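Local coordinates for protein tricorn protease (Thermoplasma acidophilum, PDB 1K32) that cleaves peptides as a large serine protease assembled from six chains, probably degrading further the products released by the proteasome, at residues A[31-36]-A[699-704]; A[71-76]-A[732-737]; A[736-741]-A[827-832]. One frame throughout, in Å; residues are numbered along the deposited sequence.

Interaction 1 of 3, residues A[31-36]-A[699-704]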
ATOM      1  N   CYS A  31      -5.351  66.107   3.652  1.00 21.69           N
ATOM      2  CA  CYS A  31      -3.968  66.093   4.111  1.00 23.48           C
ATOM      3  C   CYS A  31      -3.777  64.733   4.749  1.00 22.84           C
ATOM      4  O   CYS A  31      -4.538  64.365   5.651  1.00 21.63           O
ATOM      5  CB  CYS A  31      -3.711  67.199   5.145  1.00 23.56           C
ATOM      6  SG  CYS A  31      -2.051  67.142   5.862  1.00 28.22           S
ATOM      7  N   CYS A  32      -2.769  63.998   4.286  1.00 21.85           N
ATOM      8  CA  CYS A  32      -2.484  62.653   4.777  1.00 22.83           C
ATOM      9  C   CYS A  32      -3.701  61.728   4.592  1.00 22.64           C
ATOM     10  O   CYS A  32      -4.010  60.900   5.455  1.00 20.99           O
ATOM     11  CB  CYS A  32      -2.065  62.676   6.256  1.00 22.89           C
ATOM     12  SG  CYS A  32      -0.471  63.467   6.617  1.00 29.94           S
ATOM     13  N   ASP A  33      -4.387  61.887   3.461  1.00 21.08           N
ATOM     14  CA  ASP A  33      -5.547  61.059   3.118  1.00 21.73           C
ATOM     15  C   ASP A  33      -6.787  61.320   3.977  1.00 21.18           C
ATOM     16  O   ASP A  33      -7.831  60.720   3.757  1.00 20.13           O
ATOM     17  CB  ASP A  33      -5.177  59.576   3.226  1.00 22.60           C
ATOM     18  CG  ASP A  33      -3.887  59.234   2.502  1.00 22.97           C
ATOM     19  OD1 ASP A  33      -3.428  58.083   2.644  1.00 21.32           O
ATOM     20  OD2 ASP A  33      -3.337  60.104   1.791  1.00 23.34           O
ATOM     21  N   ASP A  34      -6.675  62.209   4.956  1.00 20.19           N
ATOM     22  CA  ASP A  34      -7.805  62.520   5.828  1.00 21.71           C
ATOM     23  C   ASP A  34      -8.382  63.894   5.478  1.00 22.13           C
ATOM     24  O   ASP A  34      -7.773  64.653   4.734  1.00 22.78           O
ATOM     25  CB  ASP A  34      -7.352  62.472   7.288  1.00 21.95           C
ATOM     26  CG  ASP A  34      -7.055  61.047   7.760  1.00 22.55           C
ATOM     27  OD1 ASP A  34      -6.239  60.871   8.680  1.00 24.64           O
ATOM     28  OD2 ASP A  34      -7.654  60.105   7.219  1.00 23.49           O
ATOM     29  N   LEU A  35      -9.556  64.209   6.009  1.00 22.50           N
ATOM     30  CA  LEU A  35     -10.204  65.484   5.724  1.00 22.37           C
ATOM     31  C   LEU A  35      -9.964  66.467   6.858  1.00 21.68           C
ATOM     32  O   LEU A  35     -10.114  66.126   8.029  1.00 21.32           O
ATOM     33  CB  LEU A  35     -11.720  65.290   5.547  1.00 22.25           C
ATOM     34  CG  LEU A  35     -12.489  66.041   4.449  1.00 26.34           C
ATOM     35  CD1 LEU A  35     -13.919  66.303   4.929  1.00 22.50           C
ATOM     36  CD2 LEU A  35     -11.791  67.338   4.072  1.00 22.80           C
ATOM     37  N   TRP A  36      -9.615  67.697   6.507  1.00 20.73           N
ATOM     38  CA  TRP A  36      -9.360  68.717   7.519  1.00 21.13           C
ATOM     39  C   TRP A  36     -10.221  69.946   7.271  1.00 22.28           C
ATOM     40  O   TRP A  36     -10.718  70.154   6.164  1.00 22.96           O
ATOM     41  CB  TRP A  36      -7.883  69.151   7.495  1.00 20.20           C
ATOM     42  CG  TRP A  36      -6.895  68.079   7.839  1.00 23.95           C
ATOM     43  CD1 TRP A  36      -6.557  66.997   7.072  1.00 23.00           C
ATOM     44  CD2 TRP A  36      -6.090  67.999   9.024  1.00 24.02           C
ATOM     45  NE1 TRP A  36      -5.589  66.255   7.703  1.00 24.56           N
ATOM     46  CE2 TRP A  36      -5.284  66.846   8.903  1.00 25.05           C
ATOM     47  CE3 TRP A  36      -5.975  68.788  10.177  1.00 26.78           C
ATOM     48  CZ2 TRP A  36      -4.373  66.462   9.890  1.00 24.94           C
ATOM     49  CZ3 TRP A  36      -5.067  68.403  11.166  1.00 26.75           C
ATOM     50  CH2 TRP A  36      -4.277  67.250  11.012  1.00 27.22           C
ATOM     51  N   CYS A 699       5.321  64.779   1.303  1.00 22.29           N
ATOM     52  CA  CYS A 699       4.502  63.570   1.273  1.00 21.87           C
ATOM     53  C   CYS A 699       4.677  62.694   2.501  1.00 22.36           C
ATOM     54  O   CYS A 699       5.792  62.409   2.927  1.00 22.98           O
ATOM     55  CB  CYS A 699       4.825  62.750   0.024  1.00 18.31           C
ATOM     56  SG  CYS A 699       4.494  63.606  -1.515  1.00 21.62           S
ATOM     57  N   LYS A 700       3.558  62.267   3.063  1.00 22.28           N
ATOM     58  CA  LYS A 700       3.571  61.411   4.239  1.00 24.88           C
ATOM     59  C   LYS A 700       2.901  60.076   3.950  1.00 22.88           C
ATOM     60  O   LYS A 700       3.120  59.108   4.662  1.00 23.07           O
ATOM     61  CB  LYS A 700       2.851  62.087   5.400  1.00 26.91           C
ATOM     62  CG  LYS A 700       3.760  62.825   6.358  1.00 34.78           C
ATOM     63  CD  LYS A 700       4.493  63.968   5.699  1.00 36.68           C
ATOM     64  CE  LYS A 700       5.344  64.707   6.716  1.00 38.79           C
ATOM     65  NZ  LYS A 700       6.156  65.784   6.073  1.00 43.04           N
ATOM     66  N   THR A 701       2.075  60.030   2.912  1.00 20.98           N
ATOM     67  CA  THR A 701       1.388  58.790   2.561  1.00 21.52           C
ATOM     68  C   THR A 701       1.631  58.417   1.102  1.00 21.05           C
ATOM     69  O   THR A 701       2.050  59.257   0.279  1.00 20.71           O
ATOM     70  CB  THR A 701      -0.141  58.893   2.813  1.00 20.26           C
ATOM     71  OG1 THR A 701      -0.721  59.817   1.881  1.00 22.15           O
ATOM     72  CG2 THR A 701      -0.414  59.368   4.245  1.00 18.82           C
ATOM     73  N   ARG A 702       1.362  57.158   0.777  1.00 19.32           N
ATOM     74  CA  ARG A 702       1.566  56.689  -0.587  1.00 19.93           C
ATOM     75  C   ARG A 702       0.710  57.482  -1.558  1.00 17.48           C
ATOM     76  O   ARG A 702       1.098  57.671  -2.698  1.00 17.84           O
ATOM     77  CB  ARG A 702       1.248  55.203  -0.717  1.00 19.50           C
ATOM     78  CG  ARG A 702       1.454  54.650  -2.134  1.00 17.32           C
ATOM     79  CD  ARG A 702       2.931  54.670  -2.537  1.00 18.87           C
ATOM     80  NE  ARG A 702       3.131  54.235  -3.918  1.00 18.68           N
ATOM     81  CZ  ARG A 702       2.817  54.966  -4.989  1.00 19.78           C
ATOM     82  NH1 ARG A 702       3.025  54.494  -6.209  1.00 14.24           N
ATOM     83  NH2 ARG A 702       2.314  56.186  -4.840  1.00 19.71           N
ATOM     84  N   TYR A 703      -0.459  57.924  -1.115  1.00 18.57           N
ATOM     85  CA  TYR A 703      -1.321  58.723  -1.971  1.00 19.58           C
ATOM     86  C   TYR A 703      -0.675  60.076  -2.290  1.00 19.90           C
ATOM     87  O   TYR A 703      -0.762  60.548  -3.423  1.00 20.20           O
ATOM     88  CB  TYR A 703      -2.684  58.965  -1.324  1.00 22.91           C
ATOM     89  CG  TYR A 703      -3.683  59.525  -2.314  1.00 25.31           C
ATOM     90  CD1 TYR A 703      -3.973  58.833  -3.486  1.00 26.78           C
ATOM     91  CD2 TYR A 703      -4.317  60.746  -2.097  1.00 26.38           C
ATOM     92  CE1 TYR A 703      -4.867  59.333  -4.423  1.00 30.05           C
ATOM     93  CE2 TYR A 703      -5.225  61.264  -3.035  1.00 28.40           C
ATOM     94  CZ  TYR A 703      -5.490  60.545  -4.196  1.00 29.05           C
ATOM     95  OH  TYR A 703      -6.371  61.016  -5.137  1.00 31.68           O
ATOM     96  N   ASP A 704      -0.070  60.700  -1.279  1.00 18.08           N
ATOM     97  CA  ASP A 704       0.634  61.972  -1.424  1.00 21.80           C
ATOM     98  C   ASP A 704       1.696  61.817  -2.512  1.00 21.02           C
ATOM     99  O   ASP A 704       1.791  62.641  -3.419  1.00 19.52           O
ATOM    100  CB  ASP A 704       1.351  62.349  -0.118  1.00 21.38           C
ATOM    101  CG  ASP A 704       0.399  62.777   0.975  1.00 24.76           C
ATOM    102  OD1 ASP A 704       0.816  62.802   2.153  1.00 25.06           O
ATOM    103  OD2 ASP A 704      -0.766  63.101   0.666  1.00 28.30           O
TER
HETATM  104  O   HOH W   1      -1.117  64.995   2.546  1.00 17.73           O
HETATM  105  O   HOH W   2      -1.968  56.704   0.935  1.00 19.54           O
HETATM  106  O   HOH W   3      -3.431  62.959   1.116  1.00 24.55           O

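Interaction 2 of 3, residues A[71-76]-A[732-737]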
ATOM      1  N   VAL A  71     -14.314  58.333  -0.697  1.00 21.19           N
ATOM      2  CA  VAL A  71     -13.177  57.662  -0.096  1.00 21.25           C
ATOM      3  C   VAL A  71     -12.844  56.416  -0.882  1.00 19.13           C
ATOM      4  O   VAL A  71     -13.738  55.750  -1.391  1.00 21.04           O
ATOM      5  CB  VAL A  71     -13.465  57.287   1.385  1.00 25.59           C
ATOM      6  CG1 VAL A  71     -14.715  56.464   1.481  1.00 25.80           C
ATOM      7  CG2 VAL A  71     -12.286  56.511   1.974  1.00 24.68           C
ATOM      8  N   MET A  72     -11.560  56.106  -1.008  1.00 17.15           N
ATOM      9  CA  MET A  72     -11.161  54.894  -1.724  1.00 18.66           C
ATOM     10  C   MET A  72     -10.608  53.829  -0.768  1.00 16.05           C
ATOM     11  O   MET A  72     -10.029  54.149   0.262  1.00 15.45           O
ATOM     12  CB  MET A  72     -10.117  55.229  -2.795  1.00 18.48           C
ATOM     13  CG  MET A  72     -10.644  56.085  -3.940  1.00 17.80           C
ATOM     14  SD  MET A  72      -9.245  56.735  -4.925  1.00 16.85           S
ATOM     15  CE  MET A  72      -8.718  58.001  -3.775  1.00 16.86           C
ATOM     16  N   ARG A  73     -10.828  52.560  -1.099  1.00 19.42           N
ATOM     17  CA  ARG A  73     -10.332  51.443  -0.286  1.00 17.90           C
ATOM     18  C   ARG A  73      -9.784  50.364  -1.199  1.00 17.33           C
ATOM     19  O   ARG A  73      -9.993  50.422  -2.404  1.00 16.88           O
ATOM     20  CB  ARG A  73     -11.443  50.876   0.605  1.00 17.17           C
ATOM     21  CG  ARG A  73     -11.650  51.696   1.859  1.00 18.69           C
ATOM     22  CD  ARG A  73     -12.699  51.102   2.773  1.00 19.01           C
ATOM     23  NE  ARG A  73     -13.015  52.028   3.856  1.00 21.91           N
ATOM     24  CZ  ARG A  73     -13.912  51.794   4.809  1.00 24.35           C
ATOM     25  NH1 ARG A  73     -14.131  52.698   5.749  1.00 26.39           N
ATOM     26  NH2 ARG A  73     -14.588  50.660   4.822  1.00 23.85           N
ATOM     27  N   GLY A  74      -9.107  49.374  -0.618  1.00 19.06           N
ATOM     28  CA  GLY A  74      -8.484  48.322  -1.414  1.00 19.15           C
ATOM     29  C   GLY A  74      -7.021  48.747  -1.499  1.00 19.85           C
ATOM     30  O   GLY A  74      -6.758  49.939  -1.688  1.00 19.59           O
ATOM     31  N   SER A  75      -6.081  47.815  -1.366  1.00 16.35           N
ATOM     32  CA  SER A  75      -4.654  48.168  -1.380  1.00 21.04           C
ATOM     33  C   SER A  75      -4.261  49.155  -2.481  1.00 20.16           C
ATOM     34  O   SER A  75      -3.513  50.097  -2.230  1.00 20.27           O
ATOM     35  CB  SER A  75      -3.791  46.915  -1.481  1.00 22.38           C
ATOM     36  OG  SER A  75      -3.980  46.286  -2.726  1.00 27.67           O
ATOM     37  N   SER A  76      -4.781  48.948  -3.685  1.00 21.61           N
ATOM     38  CA  SER A  76      -4.496  49.838  -4.805  1.00 22.36           C
ATOM     39  C   SER A  76      -5.584  50.895  -5.054  1.00 20.96           C
ATOM     40  O   SER A  76      -5.662  51.482  -6.137  1.00 20.65           O
ATOM     41  CB  SER A  76      -4.263  49.012  -6.075  1.00 24.68           C
ATOM     42  OG  SER A  76      -3.151  48.144  -5.896  1.00 27.34           O
ATOM     43  N   ASP A 732      -9.702  46.989   3.600  1.00 28.19           N
ATOM     44  CA  ASP A 732     -10.253  46.016   2.662  1.00 27.76           C
ATOM     45  C   ASP A 732     -11.103  46.777   1.645  1.00 25.25           C
ATOM     46  O   ASP A 732     -11.720  47.784   1.969  1.00 21.46           O
ATOM     47  CB  ASP A 732     -11.134  44.984   3.382  1.00 31.50           C
ATOM     48  CG  ASP A 732     -10.360  44.139   4.383  1.00 34.91           C
ATOM     49  OD1 ASP A 732      -9.325  43.548   4.010  1.00 36.06           O
ATOM     50  OD2 ASP A 732     -10.799  44.057   5.549  1.00 38.80           O
ATOM     51  N   PRO A 733     -11.137  46.300   0.398  1.00 24.20           N
ATOM     52  CA  PRO A 733     -11.926  46.971  -0.632  1.00 23.91           C
ATOM     53  C   PRO A 733     -13.418  47.053  -0.276  1.00 24.41           C
ATOM     54  O   PRO A 733     -13.933  46.245   0.501  1.00 23.42           O
ATOM     55  CB  PRO A 733     -11.659  46.121  -1.872  1.00 26.16           C
ATOM     56  CG  PRO A 733     -11.406  44.762  -1.316  1.00 26.16           C
ATOM     57  CD  PRO A 733     -10.553  45.044  -0.105  1.00 25.66           C
ATOM     58  N   PHE A 734     -14.096  48.056  -0.820  1.00 22.07           N
ATOM     59  CA  PHE A 734     -15.520  48.215  -0.571  1.00 22.87           C
ATOM     60  C   PHE A 734     -16.229  47.035  -1.204  1.00 22.24           C
ATOM     61  O   PHE A 734     -15.784  46.520  -2.227  1.00 23.00           O
ATOM     62  CB  PHE A 734     -16.036  49.525  -1.172  1.00 18.94           C
ATOM     63  CG  PHE A 734     -15.816  50.723  -0.285  1.00 21.97           C
ATOM     64  CD1 PHE A 734     -16.458  50.819   0.946  1.00 22.22           C
ATOM     65  CD2 PHE A 734     -14.960  51.751  -0.677  1.00 20.34           C
ATOM     66  CE1 PHE A 734     -16.252  51.923   1.778  1.00 23.18           C
ATOM     67  CE2 PHE A 734     -14.746  52.851   0.139  1.00 22.32           C
ATOM     68  CZ  PHE A 734     -15.395  52.940   1.375  1.00 22.88           C
ATOM     69  N   ARG A 735     -17.319  46.599  -0.588  1.00 21.91           N
ATOM     70  CA  ARG A 735     -18.067  45.468  -1.106  1.00 24.68           C
ATOM     71  C   ARG A 735     -19.419  45.920  -1.623  1.00 22.81           C
ATOM     72  O   ARG A 735     -20.029  46.846  -1.086  1.00 21.98           O
ATOM     73  CB  ARG A 735     -18.281  44.420  -0.009  1.00 29.29           C
ATOM     74  CG  ARG A 735     -17.018  43.944   0.681  1.00 35.48           C
ATOM     75  CD  ARG A 735     -16.420  42.739   0.000  1.00 38.66           C
ATOM     76  NE  ARG A 735     -17.334  41.599   0.033  1.00 42.46           N
ATOM     77  CZ  ARG A 735     -16.962  40.345  -0.196  1.00 43.54           C
ATOM     78  NH1 ARG A 735     -17.856  39.365  -0.150  1.00 43.52           N
ATOM     79  NH2 ARG A 735     -15.689  40.071  -0.456  1.00 44.68           N
ATOM     80  N   SER A 736     -19.886  45.247  -2.662  1.00 23.32           N
ATOM     81  CA  SER A 736     -21.176  45.542  -3.256  1.00 23.30           C
ATOM     82  C   SER A 736     -21.855  44.219  -3.569  1.00 25.25           C
ATOM     83  O   SER A 736     -21.198  43.282  -4.021  1.00 25.21           O
ATOM     84  CB  SER A 736     -20.997  46.331  -4.548  1.00 23.10           C
ATOM     85  OG  SER A 736     -22.239  46.789  -5.030  1.00 23.56           O
ATOM     86  N   GLY A 737     -23.165  44.145  -3.330  1.00 23.25           N
ATOM     87  CA  GLY A 737     -23.896  42.924  -3.623  1.00 23.77           C
ATOM     88  C   GLY A 737     -24.748  43.159  -4.850  1.00 25.33           C
ATOM     89  O   GLY A 737     -25.492  44.133  -4.923  1.00 25.91           O
TER
HETATM   90  O   HOH W   4     -13.857  48.026   3.749  1.00 32.53           O

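Interaction 3 of 3, residues A[736-741]-A[827-832]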
ATOM      1  N   SER A 736     -19.886  45.247  -2.662  1.00 23.32           N
ATOM      2  CA  SER A 736     -21.176  45.542  -3.256  1.00 23.30           C
ATOM      3  C   SER A 736     -21.855  44.219  -3.569  1.00 25.25           C
ATOM      4  O   SER A 736     -21.198  43.282  -4.021  1.00 25.21           O
ATOM      5  CB  SER A 736     -20.997  46.331  -4.548  1.00 23.10           C
ATOM      6  OG  SER A 736     -22.239  46.789  -5.030  1.00 23.56           O
ATOM      7  N   GLY A 737     -23.165  44.145  -3.330  1.00 23.25           N
ATOM      8  CA  GLY A 737     -23.896  42.924  -3.623  1.00 23.77           C
ATOM      9  C   GLY A 737     -24.748  43.159  -4.850  1.00 25.33           C
ATOM     10  O   GLY A 737     -25.492  44.133  -4.923  1.00 25.91           O
ATOM     11  N   ARG A 738     -24.656  42.269  -5.829  1.00 25.59           N
ATOM     12  CA  ARG A 738     -25.433  42.461  -7.035  1.00 26.43           C
ATOM     13  C   ARG A 738     -26.126  41.215  -7.548  1.00 23.98           C
ATOM     14  O   ARG A 738     -25.649  40.101  -7.370  1.00 23.28           O
ATOM     15  CB  ARG A 738     -24.539  43.053  -8.130  1.00 29.44           C
ATOM     16  CG  ARG A 738     -24.175  44.508  -7.890  1.00 33.08           C
ATOM     17  CD  ARG A 738     -22.738  44.752  -8.252  1.00 35.40           C
ATOM     18  NE  ARG A 738     -22.318  46.128  -7.990  1.00 37.90           N
ATOM     19  CZ  ARG A 738     -22.638  47.176  -8.743  1.00 36.64           C
ATOM     20  NH1 ARG A 738     -22.195  48.381  -8.414  1.00 34.62           N
ATOM     21  NH2 ARG A 738     -23.395  47.023  -9.822  1.00 35.27           N
ATOM     22  N   ILE A 739     -27.272  41.425  -8.182  1.00 23.73           N
ATOM     23  CA  ILE A 739     -28.049  40.334  -8.752  1.00 24.74           C
ATOM     24  C   ILE A 739     -28.525  40.761 -10.136  1.00 22.94           C
ATOM     25  O   ILE A 739     -29.521  40.273 -10.652  1.00 23.55           O
ATOM     26  CB  ILE A 739     -29.245  39.967  -7.846  1.00 23.07           C
ATOM     27  CG1 ILE A 739     -30.196  41.152  -7.701  1.00 24.72           C
ATOM     28  CG2 ILE A 739     -28.728  39.539  -6.480  1.00 23.54           C
ATOM     29  CD1 ILE A 739     -31.388  40.877  -6.773  1.00 26.30           C
ATOM     30  N   ALA A 740     -27.778  41.685 -10.734  1.00 24.63           N
ATOM     31  CA  ALA A 740     -28.088  42.193 -12.069  1.00 24.12           C
ATOM     32  C   ALA A 740     -29.528  42.691 -12.180  1.00 25.02           C
ATOM     33  O   ALA A 740     -30.265  42.317 -13.099  1.00 26.12           O
ATOM     34  CB  ALA A 740     -27.822  41.109 -13.119  1.00 22.62           C
ATOM     35  N   CYS A 741     -29.923  43.534 -11.237  1.00 23.15           N
ATOM     36  CA  CYS A 741     -31.254  44.124 -11.245  1.00 25.53           C
ATOM     37  C   CYS A 741     -31.144  45.588 -10.838  1.00 24.76           C
ATOM     38  O   CYS A 741     -30.266  45.949 -10.060  1.00 27.04           O
ATOM     39  CB  CYS A 741     -32.185  43.416 -10.250  1.00 24.27           C
ATOM     40  SG  CYS A 741     -32.756  41.764 -10.695  1.00 25.71           S
ATOM     41  N   ASP A 827     -20.671  39.627  -6.509  1.00 27.16           N
ATOM     42  CA  ASP A 827     -19.777  40.708  -6.102  1.00 29.22           C
ATOM     43  C   ASP A 827     -19.748  41.788  -7.186  1.00 27.76           C
ATOM     44  O   ASP A 827     -19.354  42.925  -6.936  1.00 25.17           O
ATOM     45  CB  ASP A 827     -18.355  40.170  -5.922  1.00 34.12           C
ATOM     46  CG  ASP A 827     -18.180  39.411  -4.628  1.00 39.50           C
ATOM     47  OD1 ASP A 827     -17.189  38.664  -4.509  1.00 44.11           O
ATOM     48  OD2 ASP A 827     -19.020  39.574  -3.722  1.00 43.09           O
ATOM     49  N   ASP A 828     -20.165  41.419  -8.389  1.00 26.15           N
ATOM     50  CA  ASP A 828     -20.146  42.341  -9.515  1.00 26.48           C
ATOM     51  C   ASP A 828     -21.095  41.862 -10.607  1.00 23.95           C
ATOM     52  O   ASP A 828     -21.367  40.673 -10.711  1.00 23.18           O
ATOM     53  CB  ASP A 828     -18.710  42.423 -10.055  1.00 27.39           C
ATOM     54  CG  ASP A 828     -18.594  43.269 -11.300  1.00 30.20           C
ATOM     55  OD1 ASP A 828     -19.172  44.374 -11.341  1.00 34.03           O
ATOM     56  OD2 ASP A 828     -17.903  42.833 -12.239  1.00 34.58           O
ATOM     57  N   ASP A 829     -21.615  42.782 -11.411  1.00 21.33           N
ATOM     58  CA  ASP A 829     -22.514  42.382 -12.484  1.00 20.79           C
ATOM     59  C   ASP A 829     -22.333  43.241 -13.718  1.00 18.25           C
ATOM     60  O   ASP A 829     -23.229  43.373 -14.533  1.00 16.17           O
ATOM     61  CB  ASP A 829     -23.993  42.367 -12.010  1.00 20.19           C
ATOM     62  CG  ASP A 829     -24.533  43.749 -11.620  1.00 23.15           C
ATOM     63  OD1 ASP A 829     -25.724  43.814 -11.241  1.00 23.18           O
ATOM     64  OD2 ASP A 829     -23.804  44.765 -11.685  1.00 21.45           O
ATOM     65  N   ARG A 830     -21.139  43.805 -13.858  1.00 19.36           N
ATOM     66  CA  ARG A 830     -20.808  44.647 -15.008  1.00 19.47           C
ATOM     67  C   ARG A 830     -20.881  43.891 -16.339  1.00 17.79           C
ATOM     68  O   ARG A 830     -21.383  44.408 -17.336  1.00 17.54           O
ATOM     69  CB  ARG A 830     -19.391  45.225 -14.852  1.00 22.75           C
ATOM     70  CG  ARG A 830     -18.892  45.944 -16.114  1.00 27.23           C
ATOM     71  CD  ARG A 830     -19.203  47.419 -16.059  1.00 31.50           C
ATOM     72  NE  ARG A 830     -18.058  48.136 -15.513  1.00 34.96           N
ATOM     73  CZ  ARG A 830     -18.069  49.398 -15.111  1.00 34.77           C
ATOM     74  NH1 ARG A 830     -16.955  49.934 -14.639  1.00 39.54           N
ATOM     75  NH2 ARG A 830     -19.179  50.117 -15.167  1.00 33.79           N
ATOM     76  N   PHE A 831     -20.354  42.675 -16.366  1.00 17.30           N
ATOM     77  CA  PHE A 831     -20.367  41.913 -17.607  1.00 17.10           C
ATOM     78  C   PHE A 831     -21.798  41.580 -18.020  1.00 17.23           C
ATOM     79  O   PHE A 831     -22.124  41.628 -19.205  1.00 15.01           O
ATOM     80  CB  PHE A 831     -19.548  40.624 -17.464  1.00 19.82           C
ATOM     81  CG  PHE A 831     -19.413  39.856 -18.746  1.00 20.34           C
ATOM     82  CD1 PHE A 831     -18.675  40.375 -19.811  1.00 19.33           C
ATOM     83  CD2 PHE A 831     -20.025  38.615 -18.894  1.00 18.95           C
ATOM     84  CE1 PHE A 831     -18.546  39.668 -20.998  1.00 19.28           C
ATOM     85  CE2 PHE A 831     -19.900  37.895 -20.086  1.00 20.36           C
ATOM     86  CZ  PHE A 831     -19.157  38.426 -21.136  1.00 23.40           C
ATOM     87  N   ILE A 832     -22.647  41.234 -17.049  1.00 18.17           N
ATOM     88  CA  ILE A 832     -24.050  40.928 -17.352  1.00 17.52           C
ATOM     89  C   ILE A 832     -24.688  42.158 -17.979  1.00 17.63           C
ATOM     90  O   ILE A 832     -25.334  42.063 -19.026  1.00 14.73           O
ATOM     91  CB  ILE A 832     -24.842  40.532 -16.084  1.00 16.90           C
ATOM     92  CG1 ILE A 832     -24.281  39.223 -15.521  1.00 18.79           C
ATOM     93  CG2 ILE A 832     -26.333  40.370 -16.423  1.00 19.30           C
ATOM     94  CD1 ILE A 832     -24.801  38.847 -14.133  1.00 20.17           C
TER
HETATM   95  O   HOH W   5     -18.292  44.197  -4.776  1.00 23.60           O

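Interaction 1 of 3, residues A[31-36]-A[699-704]
Asp33 and Thr701 reach for each other from opposite directions, and the Thr701 hydroxyl OG1 donates a hydrogen bond to Asp33 OD2 at 2.6 Å. The bond arrives on the syn side of that oxygen, 31° out of the carboxylate plane. Thr701 holds OG1 between its backbone N and carbonyl carbon (chi1 68°), where the same oxygen also receives a weak bond from Asp704 N. OD2 of Asp33 lies 3.4 Å from Tyr703 CB, at the edge of the tyrosine ring, with carboxylate and ring planes 80° apart. In return Asp704 OD1 accepts from Lys700 N through its anti lone pair at 2.9 Å and from Thr701 N above its plane. Thr701 and Asp704 thus form a capping box at the start of helix 702-714, and it faces the type I' turn, Cys31 to Asp34, of a beta hairpin. Two waters link Asp704 OD2 to Cys32 N and Asp33 N; a third joins Asp33 OD1 to Tyr703 N. Replacing Asp33 by alanine would probably leave the Thr701 hydroxyl without its acceptor and the water at Tyr703 N short of an anchor. Beside this polar seam, Cys32 SG packs on Lys700 CB at 3.8 Å.

Interaction 2 of 3, residues A[71-76]-A[732-737]
With CG opposite its carbonyl carbon (chi1 -81°) and the chain extended from CG to NE, Arg73 lies across the ring of Phe734, whose own first torsion swings the phenyl group toward strand 66-73. The arginine CD sits over the ring face in a CH-pi contact, 3.7 Å from the Phe734 centroid. Farther along, the guanidinium runs nearly parallel to the ring, the planes only 9° apart, with Phe734 CE1 off-centre beneath its face. Two residues earlier on the strand, Val71 CG1 packs on Phe734 CZ at 3.6 Å, and Val71 O lies at the ring edge, 3.4 Å from Phe734 CE2. At the strand's end the backbones close in, Gly74 N lying 3.7 Å from Pro733 CA. A CB on Gly74 would press both on Pro733 CB and on the carbonyl of Arg73. Strand 66-73 belongs to an antiparallel propeller blade, and the loop leading to strand 741-746 is laid against it. Tyr83 of the adjacent strand 79-86 also touches Val71, Arg73 and Phe734. Water 4 links Arg73 NH2 to Asp732 O, and Arg73 NE donates to Leu52 O. The arginine therefore serves the ring with its aliphatic stem and guanidinium face, while NE and NH2 are turned to Leu52 O and the water.

Interaction 3 of 3, residues A[736-741]-A[827-832]
A salt bridge carries the contact between Arg738 and Asp829: Arg738 NH2 donates to Asp829 OD2 at 3.0 Å, with a bent N-H...O angle of 142°. The two side chains cross at about a right angle, guanidinium and carboxylate planes 75° apart, and the nitrogen meets OD2 on its syn side. A chi1 of 65° tucks the Asp829 carboxylate over its own backbone and against the arginine stem, OD1 coming 3.4 Å from Arg738 CB. Arg833 forms a second salt bridge with OD2. Among the other polar links, Arg738 donates to Phe98 O and Ala126 O and, weakly through NE, to Ser736 OG, whose stronger partner is Tyr97 O; water 5 joins Ser736 N to Asp827 O. Apolar contact is small: Ala740 CB rests on Ile832 CG2 at 3.7 Å. Asp829 occupies the N-cap position, though its carboxylate makes no capping bond, and Asp828 OD1 accepts from Arg830 N in an Asx turn. The contact joins the entry to strand 741-746 to helix 830-848, which comes after strand 818-824 of the same PDZ-like sheet. The Asp829 carboxylate, one oxygen shared by two arginines, is likely to stay ionised, and the bonds round Arg738 fix the turn of its guanidinium.

Overall arrangement
From the N terminus, the hairpin turn at 31-36 waits until the start of helix 702-714 returns to it, closing a loop of 662 residues in interaction 1. Strand 66-73 lies inside that loop, yet its partner, the 732-737 loop, comes after helix 702-714 and closes a loop of 655 residues, so interactions 1 and 2 cross. They touch where Tyr703 OH nears Met72 CE, their centres about 18 Å apart. Interaction 3 begins where interaction 2 ends, sharing Ser736 and Gly737, and closes a shorter loop of 85 residues that spans the PDZ sheet; it follows interaction 1 in series. Together they tie early propeller strands to helix 702-714, the 732-737 loop and, through it, helix 830-848.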